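Local coordinates for inositol-1,4,5-trisphosphate 5-phosphatase 1 (Schizosaccharomyces pombe, PDB 1I9Z), which removes the 5-phosphate from soluble and lipid inositol phosphates through its catalytic domain, helping to control phosphoinositide levels in membrane trafficking and signalling, at residues 97-109 / 117-131. Numbering follows the deposited sequence.
Sequences TSGPGYVQLRSGQ and IFCKESCLPSIKNVE
V103 and C119 exchange two backbone hydrogen bonds, V103 N to C119 O and C119 N to V103 O, both 3.0 Å long. Two residues outward from this pair, beyond Y102/K120, E121 N donates to G101 O with an N-H...O angle of 162°. Further along, I117 O accepts from L105 N at 2.8 Å, while I117 N donates to R106 O; with two consecutive residues facing I117, the register slips by one, a classic beta bulge. From the non-hydrogen-bonded F118/Q104 pair, F118 CA approaches V103 O to 3.1 Å in a CA-H...O contact.

L105 points toward 127-131, and the bulge brings the next residue, R106, round to the same side of the sheet. L105 CD2 meets V130 CG2 tip to tip at 3.9 Å and also touches I127 CG2, whereas CD1 slides past L124 CD2. V103 CG2 adds C119 SG and L124 CD1 to this apolar layer. Here the hairpin 102-110/113-120, at the edge of one sheet of the DNase I-like two-sheet sandwich, packs against 127-136, the edge strand of the other, with the 3-10 turn 121-126 carrying the chain across.

On the face turned to helix 78-94, Q104 CB sits 3.5 Å from F118 CE2, with the amide perpendicular to the F118 ring.

Y102 and K120 run side by side, K120 CG 3.6 Å from Y102 CE2. With CG anti to its carbonyl carbon (chi1 -75°), Y102 lays its ring along K120, and its OH bonds to A55 O while K120 NZ pairs with D56. A leucine at Y102 would probably leave the A55 carbonyl without this donor and the K120 methylenes without their flat neighbour. R106 stretches across to the far strand, one guanidinium face over E131 C, while the E131 carboxylate turns to R194.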
loop_
_atom_site.group_PDB
_atom_site.type_symbol
_atom_site.label_atom_id
_atom_site.label_comp_id
_atom_site.label_asym_id
_atom_site.label_seq_id
_atom_site.Cartn_x
_atom_site.Cartn_y
_atom_site.Cartn_z
ATOM N N THR A 97 -12.602 -1.347 23.375
ATOM C CA THR A 97 -13.398 -1.657 24.556
ATOM C C THR A 97 -14.435 -0.635 24.932
ATOM O O THR A 97 -15.435 -0.978 25.573
ATOM C CB THR A 97 -12.496 -1.919 25.711
ATOM O OG1 THR A 97 -11.608 -0.817 25.865
ATOM C CG2 THR A 97 -11.697 -3.166 25.441
ATOM N N SER A 98 -14.218 0.610 24.535
ATOM C CA SER A 98 -15.197 1.646 24.825
ATOM C C SER A 98 -15.604 2.309 23.524
ATOM O O SER A 98 -14.754 2.703 22.706
ATOM C CB SER A 98 -14.645 2.705 25.792
ATOM O OG SER A 98 -13.899 3.699 25.094
ATOM N N GLY A 99 -16.915 2.390 23.334
ATOM C CA GLY A 99 -17.486 3.013 22.152
ATOM C C GLY A 99 -17.193 2.380 20.801
ATOM O O GLY A 99 -16.870 1.179 20.731
ATOM N N PRO A 100 -17.326 3.183 19.712
ATOM C CA PRO A 100 -17.117 2.868 18.295
ATOM C C PRO A 100 -15.793 2.193 17.961
ATOM O O PRO A 100 -14.704 2.515 18.489
ATOM C CB PRO A 100 -17.258 4.229 17.604
ATOM C CG PRO A 100 -18.327 4.862 18.397
ATOM C CD PRO A 100 -17.886 4.550 19.833
ATOM N N GLY A 101 -15.947 1.229 17.069
ATOM C CA GLY A 101 -14.830 0.468 16.610
ATOM C C GLY A 101 -14.486 0.862 15.183
ATOM O O GLY A 101 -14.450 2.048 14.784
ATOM N N TYR A 102 -14.232 -0.188 14.432
ATOM C CA TYR A 102 -13.813 -0.087 13.069
ATOM C C TYR A 102 -14.885 -0.685 12.185
ATOM O O TYR A 102 -15.584 -1.609 12.607
ATOM C CB TYR A 102 -12.535 -0.908 12.893
ATOM C CG TYR A 102 -11.319 -0.240 13.486
ATOM C CD1 TYR A 102 -11.050 -0.320 14.849
ATOM C CD2 TYR A 102 -10.477 0.562 12.680
ATOM C CE1 TYR A 102 -9.972 0.398 15.415
ATOM C CE2 TYR A 102 -9.425 1.289 13.240
ATOM C CZ TYR A 102 -9.178 1.206 14.600
ATOM O OH TYR A 102 -8.199 1.992 15.182
ATOM N N VAL A 103 -14.971 -0.175 10.960
ATOM C CA VAL A 103 -15.890 -0.702 9.999
ATOM C C VAL A 103 -15.075 -1.019 8.733
ATOM O O VAL A 103 -14.030 -0.384 8.478
ATOM C CB VAL A 103 -16.973 0.309 9.602
ATOM C CG1 VAL A 103 -17.893 0.590 10.816
ATOM C CG2 VAL A 103 -16.343 1.566 9.084
ATOM N N GLN A 104 -15.570 -1.989 7.959
ATOM C CA GLN A 104 -14.910 -2.314 6.681
ATOM C C GLN A 104 -15.497 -1.366 5.653
ATOM O O GLN A 104 -16.720 -1.328 5.389
ATOM C CB GLN A 104 -15.184 -3.766 6.283
ATOM C CG GLN A 104 -14.798 -4.119 4.815
ATOM C CD GLN A 104 -15.058 -5.574 4.558
ATOM O OE1 GLN A 104 -14.769 -6.407 5.426
ATOM N NE2 GLN A 104 -15.634 -5.905 3.382
ATOM N N LEU A 105 -14.632 -0.587 5.060
ATOM C CA LEU A 105 -15.044 0.344 4.042
ATOM C C LEU A 105 -15.386 -0.431 2.777
ATOM O O LEU A 105 -16.464 -0.241 2.129
ATOM C CB LEU A 105 -13.887 1.309 3.767
ATOM C CG LEU A 105 -14.106 2.506 2.889
ATOM C CD1 LEU A 105 -15.085 3.465 3.630
ATOM C CD2 LEU A 105 -12.727 3.213 2.609
ATOM N N ARG A 106 -14.454 -1.287 2.366
ATOM C CA ARG A 106 -14.631 -2.042 1.125
ATOM C C ARG A 106 -13.557 -3.130 0.998
ATOM O O ARG A 106 -12.496 -3.011 1.635
ATOM C CB ARG A 106 -14.469 -1.119 -0.121
ATOM C CG ARG A 106 -15.021 -1.939 -1.364
ATOM C CD ARG A 106 -14.620 -1.884 -2.904
ATOM N NE ARG A 106 -15.231 -0.745 -3.470
ATOM C CZ ARG A 106 -15.631 -0.377 -4.697
ATOM N NH1 ARG A 106 -15.619 -1.002 -5.914
ATOM N NH2 ARG A 106 -16.112 0.849 -4.636
ATOM N N SER A 107 -13.835 -4.159 0.205
ATOM C CA SER A 107 -12.872 -5.206 -0.079
ATOM C C SER A 107 -13.013 -5.551 -1.546
ATOM O O SER A 107 -14.044 -5.309 -2.192
ATOM C CB SER A 107 -13.014 -6.493 0.777
ATOM O OG SER A 107 -14.137 -7.242 0.352
ATOM N N GLY A 108 -11.967 -6.146 -2.076
ATOM C CA GLY A 108 -11.943 -6.537 -3.477
ATOM C C GLY A 108 -11.167 -7.850 -3.560
ATOM O O GLY A 108 -10.353 -8.158 -2.646
ATOM N N GLN A 109 -11.332 -8.568 -4.671
ATOM C CA GLN A 109 -10.638 -9.844 -4.812
ATOM C C GLN A 109 -10.372 -10.209 -6.242
ATOM O O GLN A 109 -11.221 -9.923 -7.117
ATOM C CB GLN A 109 -11.489 -10.925 -4.093
ATOM C CG GLN A 109 -10.967 -12.325 -4.288
ATOM C CD GLN A 109 -11.644 -13.301 -3.320
ATOM O OE1 GLN A 109 -12.798 -13.085 -2.942
ATOM N NE2 GLN A 109 -10.922 -14.376 -2.922
ATOM N N ILE A 117 -10.122 -2.817 3.381
ATOM C CA ILE A 117 -9.744 -1.601 4.090
ATOM C C ILE A 117 -10.757 -1.305 5.217
ATOM O O ILE A 117 -11.985 -1.341 4.985
ATOM C CB ILE A 117 -9.673 -0.419 3.072
ATOM C CG1 ILE A 117 -8.528 -0.671 2.049
ATOM C CG2 ILE A 117 -9.391 0.931 3.882
ATOM C CD1 ILE A 117 -8.283 0.530 1.099
ATOM N N PHE A 118 -10.224 -1.126 6.437
ATOM C CA PHE A 118 -11.034 -0.796 7.607
ATOM C C PHE A 118 -10.663 0.586 8.137
ATOM O O PHE A 118 -9.498 0.995 8.042
ATOM C CB PHE A 118 -10.797 -1.802 8.716
ATOM C CG PHE A 118 -11.150 -3.203 8.346
ATOM C CD1 PHE A 118 -10.227 -4.024 7.691
ATOM C CD2 PHE A 118 -12.402 -3.717 8.683
ATOM C CE1 PHE A 118 -10.568 -5.340 7.383
ATOM C CE2 PHE A 118 -12.728 -5.041 8.369
ATOM C CZ PHE A 118 -11.812 -5.824 7.725
ATOM N N CYS A 119 -11.605 1.339 8.682
ATOM C CA CYS A 119 -11.226 2.636 9.279
ATOM C C CYS A 119 -12.036 2.805 10.549
ATOM O O CYS A 119 -13.039 2.071 10.779
ATOM C CB CYS A 119 -11.516 3.807 8.331
ATOM S SG CYS A 119 -13.234 3.911 7.762
ATOM N N LYS A 120 -11.594 3.743 11.381
ATOM C CA LYS A 120 -12.346 4.036 12.595
ATOM C C LYS A 120 -13.704 4.588 12.126
ATOM O O LYS A 120 -13.775 5.283 11.105
ATOM C CB LYS A 120 -11.629 5.106 13.384
ATOM C CG LYS A 120 -10.384 4.633 14.075
ATOM C CD LYS A 120 -9.621 5.881 14.619
ATOM C CE LYS A 120 -8.461 5.516 15.560
ATOM N NZ LYS A 120 -7.764 6.834 15.957
ATOM N N GLU A 121 -14.770 4.293 12.850
ATOM C CA GLU A 121 -16.076 4.883 12.471
ATOM C C GLU A 121 -16.002 6.404 12.386
ATOM O O GLU A 121 -16.630 7.034 11.529
ATOM C CB GLU A 121 -17.166 4.489 13.488
ATOM C CG GLU A 121 -17.547 3.045 13.352
ATOM C CD GLU A 121 -18.925 2.680 13.976
ATOM O OE1 GLU A 121 -19.797 3.568 14.075
ATOM O OE2 GLU A 121 -19.128 1.485 14.330
ATOM N N SER A 122 -15.200 7.004 13.268
ATOM C CA SER A 122 -15.051 8.459 13.281
ATOM C C SER A 122 -14.421 9.022 12.012
ATOM O O SER A 122 -14.544 10.203 11.736
ATOM C CB SER A 122 -14.234 8.881 14.498
ATOM O OG SER A 122 -12.959 8.250 14.510
ATOM N N CYS A 123 -13.742 8.191 11.224
ATOM C CA CYS A 123 -13.139 8.688 9.989
ATOM C C CYS A 123 -14.150 8.699 8.858
ATOM O O CYS A 123 -13.979 9.383 7.850
ATOM C CB CYS A 123 -11.968 7.765 9.529
ATOM S SG CYS A 123 -10.557 7.840 10.584
ATOM N N LEU A 124 -15.199 7.900 8.990
ATOM C CA LEU A 124 -16.140 7.792 7.876
ATOM C C LEU A 124 -16.680 9.061 7.219
ATOM O O LEU A 124 -16.749 9.140 5.991
ATOM C CB LEU A 124 -17.309 6.898 8.270
ATOM C CG LEU A 124 -17.191 5.423 7.988
ATOM C CD1 LEU A 124 -18.572 4.805 8.314
ATOM C CD2 LEU A 124 -16.808 5.185 6.515
ATOM N N PRO A 125 -17.069 10.077 8.007
ATOM C CA PRO A 125 -17.592 11.295 7.373
ATOM C C PRO A 125 -16.610 11.964 6.437
ATOM O O PRO A 125 -17.023 12.683 5.540
ATOM C CB PRO A 125 -17.934 12.192 8.565
ATOM C CG PRO A 125 -18.285 11.218 9.648
ATOM C CD PRO A 125 -17.232 10.131 9.476
ATOM N N SER A 126 -15.317 11.693 6.626
ATOM C CA SER A 126 -14.265 12.321 5.824
ATOM C C SER A 126 -13.970 11.548 4.562
ATOM O O SER A 126 -13.382 12.092 3.648
ATOM C CB SER A 126 -12.930 12.385 6.613
ATOM O OG SER A 126 -12.971 13.248 7.734
ATOM N N ILE A 127 -14.437 10.305 4.482
ATOM C CA ILE A 127 -14.072 9.438 3.336
ATOM C C ILE A 127 -15.099 9.435 2.239
ATOM O O ILE A 127 -16.279 9.158 2.504
ATOM C CB ILE A 127 -13.791 8.013 3.869
ATOM C CG1 ILE A 127 -12.481 8.075 4.700
ATOM C CG2 ILE A 127 -13.634 7.021 2.669
ATOM C CD1 ILE A 127 -12.128 6.791 5.505
ATOM N N LYS A 128 -14.678 9.779 1.019
ATOM C CA LYS A 128 -15.608 9.886 -0.080
ATOM C C LYS A 128 -15.020 9.326 -1.379
ATOM O O LYS A 128 -13.795 9.129 -1.471
ATOM C CB LYS A 128 -15.955 11.376 -0.295
ATOM C CG LYS A 128 -16.636 12.049 0.945
ATOM C CD LYS A 128 -18.139 11.718 0.998
ATOM C CE LYS A 128 -18.802 12.138 2.358
ATOM N NZ LYS A 128 -18.449 11.094 3.434
ATOM N N ASN A 129 -15.901 9.084 -2.362
ATOM C CA ASN A 129 -15.478 8.610 -3.686
ATOM C C ASN A 129 -14.631 7.317 -3.644
ATOM O O ASN A 129 -13.595 7.174 -4.366
ATOM C CB ASN A 129 -14.695 9.724 -4.393
ATOM C CG ASN A 129 -15.438 11.073 -4.336
ATOM O OD1 ASN A 129 -16.621 11.115 -4.648
ATOM N ND2 ASN A 129 -14.746 12.160 -3.915
ATOM N N VAL A 130 -15.082 6.360 -2.833
ATOM C CA VAL A 130 -14.397 5.101 -2.751
ATOM C C VAL A 130 -14.655 4.313 -4.044
ATOM O O VAL A 130 -15.826 4.110 -4.441
ATOM C CB VAL A 130 -14.912 4.258 -1.570
ATOM C CG1 VAL A 130 -14.177 2.966 -1.531
ATOM C CG2 VAL A 130 -14.784 5.014 -0.218
ATOM N N GLU A 131 -13.570 3.848 -4.697
ATOM C CA GLU A 131 -13.676 3.079 -5.916
ATOM C C GLU A 131 -12.758 1.897 -5.862
ATOM O O GLU A 131 -11.727 1.940 -5.159
ATOM C CB GLU A 131 -13.335 3.931 -7.149
ATOM C CG GLU A 131 -14.292 5.159 -7.226
ATOM C CD GLU A 131 -13.937 6.171 -8.329
ATOM O OE1 GLU A 131 -12.965 5.971 -9.048
ATOM O OE2 GLU A 131 -14.629 7.194 -8.441
#